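PDB 3PRL: NADP-dependent glyceraldehyde-3-phosphate dehydrogenase, which probably oxidises glyceraldehyde 3-phosphate with NADP+ in a non-phosphorylating reaction, as a member of the aldehyde dehydrogenase family. Local coordinates for residues Ser304-Leu309 / Ile394-Asp399; Leu77-Asp82 / Ala203-Pro208. All coordinates share one frame; numbering follows the deposited sequence.

Overall arrangement
The two contacts lie on opposite sides of the chain's centre, with their own centres 51 Å apart and their nearest atoms about 38 Å apart, so they do not touch. Contact 1 (304-309 with 394-399) joins helix 303-317 to strand 391-397 of the sheet it packs on, away from the annotated sites. Its centre is about 31 Å from the centre of the chain. Contact 2 (77-82 with 203-208) joins helix 70-86 to the end of helix 192-204. Its centre is about 22 Å from the centre of the chain. It is closer to the cofactor site: the side chain of Trp-80 is about 10 Å from that of Ser-160, an NADP-binding residue. Contact 1 rests on a salt bridge, contact 2 on apolar packing.

Contact 1: Ser304-Leu309 / Ile394-Asp399; sequences SVADQL and IIRVKD
Arg-396 reaches from its strand to the helical residues Ala-306 and Asp-307, and its side chain carries nearly all of this contact. The CA atoms of Arg-396 and Ala-306 lie 6.7 Å apart. CB, CG and CD carry the chain across to the helix without touching 304-309. Bends at chi2 and chi3 then swing the guanidinium over the methyl of Ala-306. Arg-396 NE is the first atom to meet it, 3.7 Å from Ala-306 CB, and Arg-396 CZ follows at 3.4 Å from the same methyl. Arg-396 NH2 comes closest, 3.3 Å from Ala-306 CB, so the methyl sits snugly over one face of the group, offset toward its rim. Arg-396 NH1 ends the chain in a salt bridge to Asp-307 OD1 at 3.1 Å, with an N-H...O angle of 159°. OD1 lies at the guanidinium edge, near its plane, and carboxylate and guanidinium are nearly coplanar. A weak, long ion pair between NE and Asp-374 OD1 gives the arginine a second acidic neighbour. An alanine in place of Arg-396 would probably leave the Asp-307 carboxylate without its charged mate and uncover the methyl of Ala-306. Helix 303-317 follows directly on strand 296-302, which lies parallel between strands 264-268 and 391-397. This is a helix packed on a parallel alpha/beta sheet, probably that of the catalytic domain of the aldehyde dehydrogenase fold. Farther along the helix, Leu-309 touches Val-301 of the sheet and Leu-274 of helix 274-286, while Ile-394 and Arg-396 both touch Val-310. The salt bridge thus ties the start of this helix to the adjacent strand, just before Asp-399 caps helix 400-409 through Glu-402 N.

Contact 2: Leu77-Asp82 / Ala203-Pro208; sequences LYAWAD and ADAGAP
Ala-205 meets Ala-79 and Trp-80 of helix 70-86 just where helix 192-204 closes in a Schellman motif. Its methyl makes the contact: it points at helix 70-86 and rests against the backbone between the two residues, with Ala-205 CB 3.9 Å from Ala-79 C. The two alanine methyls, Ala-79 CB and Ala-205 CB, are likewise 3.9 Å apart, and Trp-80 CB stands farther off, 4.3 Å from Ala-205 CB. Leu-76 and Leu-83 of the same helix also pack on Ala-205. Small side chains let the backbones come close, with the CA atoms of Trp-80 and Ala-205 at 5.3 Å. No hydrogen bond crosses here. The buried Trp-80 indole, swung trans about chi1 (178°), runs on to Ala-201 and Leu-202 of helix 192-204 and to Ala-170 of helix 167-178, and its NE1 is hydrogen-bonded to Met-198 O. Toward Asp-204 and Gly-206 the contact opens to solvent. Gly-206 is exposed and adds nothing to the packing; its phi of 101° would jam any CB against the carbonyl O of Ala-205, and its N bonds back to Ala-203 O. Asp-204, also exposed, touches Leu-83 and forms a salt bridge with Arg-87, just past the end of helix 70-86. The closest approach between the segments is made by that same methyl, Ala-205 CB, 3.7 Å from Trp-80 N.

Contact 1: Ser304-Leu309 / Ile394-Asp399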
loop_
_atom_site.group_PDB
_atom_site.type_symbol
_atom_site.label_atom_id
_atom_site.label_comp_id
_atom_site.label_asym_id
_atom_site.label_seq_id
_atom_site.Cartn_x
_atom_site.Cartn_y
_atom_site.Cartn_z
ATOM N N SER D 304 2.848 28.055 36.486
ATOM C CA SER D 304 2.321 27.368 37.676
ATOM C C SER D 304 3.128 26.135 38.121
ATOM O O SER D 304 2.947 25.634 39.237
ATOM C CB SER D 304 0.851 26.984 37.464
ATOM O OG SER D 304 0.689 26.128 36.341
ATOM N N VAL D 305 4.016 25.662 37.248
ATOM C CA VAL D 305 4.792 24.440 37.484
ATOM C C VAL D 305 6.292 24.637 37.258
ATOM O O VAL D 305 7.075 23.703 37.445
ATOM C CB VAL D 305 4.282 23.246 36.613
ATOM C CG1 VAL D 305 3.002 22.655 37.189
ATOM C CG2 VAL D 305 4.068 23.677 35.157
ATOM N N ALA D 306 6.680 25.857 36.881
ATOM C CA ALA D 306 8.052 26.167 36.461
ATOM C C ALA D 306 9.106 25.844 37.509
ATOM O O ALA D 306 10.084 25.158 37.217
ATOM C CB ALA D 306 8.164 27.639 36.011
ATOM N N ASP D 307 8.890 26.342 38.727
ATOM C CA ASP D 307 9.826 26.169 39.834
ATOM C C ASP D 307 10.158 24.698 40.057
ATOM O O ASP D 307 11.331 24.324 40.143
ATOM C CB ASP D 307 9.254 26.768 41.128
ATOM C CG ASP D 307 9.329 28.282 41.163
ATOM O OD1 ASP D 307 9.837 28.896 40.201
ATOM O OD2 ASP D 307 8.878 28.870 42.170
ATOM N N GLN D 308 9.122 23.868 40.133
ATOM C CA GLN D 308 9.312 22.461 40.462
ATOM C C GLN D 308 10.070 21.680 39.384
ATOM O O GLN D 308 10.937 20.885 39.710
ATOM C CB GLN D 308 7.980 21.787 40.817
ATOM C CG GLN D 308 8.130 20.389 41.430
ATOM C CD GLN D 308 9.155 20.341 42.564
ATOM O OE1 GLN D 308 8.861 20.703 43.707
ATOM N NE2 GLN D 308 10.366 19.881 42.247
ATOM N N LEU D 309 9.744 21.911 38.110
ATOM C CA LEU D 309 10.433 21.229 37.002
ATOM C C LEU D 309 11.911 21.623 36.930
ATOM O O LEU D 309 12.787 20.764 36.839
ATOM C CB LEU D 309 9.744 21.522 35.668
ATOM C CG LEU D 309 10.444 20.989 34.407
ATOM C CD1 LEU D 309 10.237 19.485 34.267
ATOM C CD2 LEU D 309 9.995 21.739 33.157
ATOM N N ILE D 394 15.740 27.640 29.868
ATOM C CA ILE D 394 14.360 27.463 30.285
ATOM C C ILE D 394 13.618 28.779 30.030
ATOM O O ILE D 394 14.112 29.866 30.369
ATOM C CB ILE D 394 14.236 26.999 31.774
ATOM C CG1 ILE D 394 15.315 25.956 32.150
ATOM C CG2 ILE D 394 12.822 26.505 32.081
ATOM C CD1 ILE D 394 15.284 24.647 31.368
ATOM N N ILE D 395 12.456 28.679 29.393
ATOM C CA ILE D 395 11.669 29.855 29.078
ATOM C C ILE D 395 10.340 29.750 29.810
ATOM O O ILE D 395 9.543 28.850 29.561
ATOM C CB ILE D 395 11.513 30.071 27.543
ATOM C CG1 ILE D 395 12.882 30.349 26.904
ATOM C CG2 ILE D 395 10.552 31.217 27.250
ATOM C CD1 ILE D 395 12.917 30.235 25.387
ATOM N N ARG D 396 10.139 30.652 30.762
ATOM C CA ARG D 396 8.938 30.623 31.583
ATOM C C ARG D 396 7.784 31.193 30.758
ATOM O O ARG D 396 7.836 32.330 30.287
ATOM C CB ARG D 396 9.132 31.381 32.912
ATOM C CG ARG D 396 10.576 31.437 33.414
ATOM C CD ARG D 396 10.662 31.375 34.935
ATOM N NE ARG D 396 10.991 30.025 35.410
ATOM C CZ ARG D 396 10.899 29.616 36.674
ATOM N NH1 ARG D 396 10.467 30.433 37.622
ATOM N NH2 ARG D 396 11.224 28.370 36.987
ATOM N N VAL D 397 6.760 30.376 30.562
ATOM C CA VAL D 397 5.644 30.726 29.686
ATOM C C VAL D 397 4.319 30.732 30.473
ATOM O O VAL D 397 4.251 30.180 31.569
ATOM C CB VAL D 397 5.620 29.765 28.464
ATOM C CG1 VAL D 397 4.397 29.971 27.625
ATOM C CG2 VAL D 397 6.864 29.964 27.616
ATOM N N LYS D 398 3.287 31.371 29.921
ATOM C CA LYS D 398 1.974 31.434 30.567
ATOM C C LYS D 398 1.075 30.256 30.189
ATOM O O LYS D 398 0.384 29.705 31.043
ATOM C CB LYS D 398 1.262 32.752 30.243
ATOM C CG LYS D 398 0.445 33.334 31.407
ATOM C CD LYS D 398 -0.839 34.051 30.943
ATOM C CE LYS D 398 -0.589 35.106 29.845
ATOM N NZ LYS D 398 -1.849 35.563 29.180
ATOM N N ASP D 399 1.065 29.894 28.909
ATOM C CA ASP D 399 0.203 28.825 28.436
ATOM C C ASP D 399 0.786 28.096 27.229
ATOM O O ASP D 399 1.897 28.405 26.780
ATOM C CB ASP D 399 -1.198 29.369 28.123
ATOM C CG ASP D 399 -1.170 30.602 27.233
ATOM O OD1 ASP D 399 -0.235 30.757 26.425
ATOM O OD2 ASP D 399 -2.097 31.426 27.339
#

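Contact 2: Leu77-Asp82 / Ala203-Pro208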
loop_
_atom_site.group_PDB
_atom_site.type_symbol
_atom_site.label_atom_id
_atom_site.label_comp_id
_atom_site.label_asym_id
_atom_site.label_seq_id
_atom_site.Cartn_x
_atom_site.Cartn_y
_atom_site.Cartn_z
ATOM N N LEU D 77 24.563 -6.088 1.678
ATOM C CA LEU D 77 24.230 -5.270 2.831
ATOM C C LEU D 77 24.327 -6.092 4.104
ATOM O O LEU D 77 25.011 -5.681 5.025
ATOM C CB LEU D 77 22.854 -4.597 2.677
ATOM C CG LEU D 77 22.852 -3.188 2.073
ATOM C CD1 LEU D 77 23.437 -3.136 0.660
ATOM C CD2 LEU D 77 21.435 -2.578 2.094
ATOM N N TYR D 78 23.653 -7.249 4.120
ATOM C CA TYR D 78 23.721 -8.208 5.217
ATOM C C TYR D 78 25.180 -8.447 5.608
ATOM O O TYR D 78 25.539 -8.342 6.772
ATOM C CB TYR D 78 23.083 -9.557 4.826
ATOM C CG TYR D 78 21.579 -9.562 4.590
ATOM C CD1 TYR D 78 20.759 -8.583 5.133
ATOM C CD2 TYR D 78 20.976 -10.585 3.859
ATOM C CE1 TYR D 78 19.388 -8.594 4.931
ATOM C CE2 TYR D 78 19.600 -10.609 3.650
ATOM C CZ TYR D 78 18.812 -9.606 4.188
ATOM O OH TYR D 78 17.446 -9.615 3.991
ATOM N N ALA D 79 26.016 -8.761 4.609
ATOM C CA ALA D 79 27.453 -9.054 4.825
ATOM C C ALA D 79 28.201 -7.883 5.445
ATOM O O ALA D 79 29.021 -8.062 6.346
ATOM C CB ALA D 79 28.130 -9.468 3.519
ATOM N N TRP D 80 27.894 -6.682 4.965
ATOM C CA TRP D 80 28.501 -5.465 5.481
ATOM C C TRP D 80 28.092 -5.273 6.936
ATOM O O TRP D 80 28.927 -4.981 7.775
ATOM C CB TRP D 80 28.058 -4.285 4.615
ATOM C CG TRP D 80 28.542 -2.930 5.013
ATOM C CD1 TRP D 80 29.680 -2.614 5.705
ATOM C CD2 TRP D 80 27.913 -1.688 4.691
ATOM N NE1 TRP D 80 29.784 -1.255 5.842
ATOM C CE2 TRP D 80 28.714 -0.661 5.227
ATOM C CE3 TRP D 80 26.752 -1.345 3.985
ATOM C CZ2 TRP D 80 28.385 0.690 5.096
ATOM C CZ3 TRP D 80 26.421 -0.013 3.862
ATOM C CH2 TRP D 80 27.236 0.991 4.406
ATOM N N ALA D 81 26.800 -5.457 7.214
ATOM C CA ALA D 81 26.248 -5.310 8.563
ATOM C C ALA D 81 26.922 -6.271 9.530
ATOM O O ALA D 81 27.311 -5.870 10.640
ATOM C CB ALA D 81 24.768 -5.533 8.554
ATOM N N ASP D 82 27.060 -7.528 9.104
ATOM C CA ASP D 82 27.732 -8.543 9.920
ATOM C C ASP D 82 29.154 -8.122 10.291
ATOM O O ASP D 82 29.535 -8.174 11.462
ATOM C CB ASP D 82 27.753 -9.910 9.214
ATOM C CG ASP D 82 26.359 -10.406 8.831
ATOM O OD1 ASP D 82 25.346 -9.764 9.185
ATOM O OD2 ASP D 82 26.278 -11.453 8.160
ATOM N N ALA D 203 33.877 -3.096 1.594
ATOM C CA ALA D 203 34.848 -3.656 0.662
ATOM C C ALA D 203 35.182 -5.103 1.011
ATOM O O ALA D 203 35.192 -5.962 0.133
ATOM C CB ALA D 203 36.125 -2.799 0.660
ATOM N N ASP D 204 35.449 -5.361 2.292
ATOM C CA ASP D 204 35.799 -6.706 2.776
ATOM C C ASP D 204 34.578 -7.639 2.701
ATOM O O ASP D 204 34.707 -8.864 2.766
ATOM C CB ASP D 204 36.348 -6.665 4.220
ATOM C CG ASP D 204 37.686 -5.898 4.355
ATOM O OD1 ASP D 204 38.322 -5.533 3.336
ATOM O OD2 ASP D 204 38.104 -5.656 5.514
ATOM N N ALA D 205 33.399 -7.036 2.572
ATOM C CA ALA D 205 32.137 -7.763 2.428
ATOM C C ALA D 205 31.909 -8.187 0.985
ATOM O O ALA D 205 30.989 -8.961 0.695
ATOM C CB ALA D 205 30.974 -6.898 2.917
ATOM N N GLY D 206 32.743 -7.671 0.087
ATOM C CA GLY D 206 32.654 -8.013 -1.335
ATOM C C GLY D 206 31.968 -6.992 -2.233
ATOM O O GLY D 206 31.391 -7.363 -3.248
ATOM N N ALA D 207 32.027 -5.709 -1.887
ATOM C CA ALA D 207 31.474 -4.676 -2.770
ATOM C C ALA D 207 32.192 -4.708 -4.118
ATOM O O ALA D 207 33.421 -4.655 -4.158
ATOM C CB ALA D 207 31.608 -3.310 -2.146
ATOM N N PRO D 208 31.435 -4.842 -5.226
ATOM C CA PRO D 208 32.106 -4.749 -6.530
ATOM C C PRO D 208 32.743 -3.373 -6.732
ATOM O O PRO D 208 32.344 -2.405 -6.080
ATOM C CB PRO D 208 30.976 -4.995 -7.531
ATOM C CG PRO D 208 29.972 -5.809 -6.775
ATOM C CD PRO D 208 30.050 -5.343 -5.347
#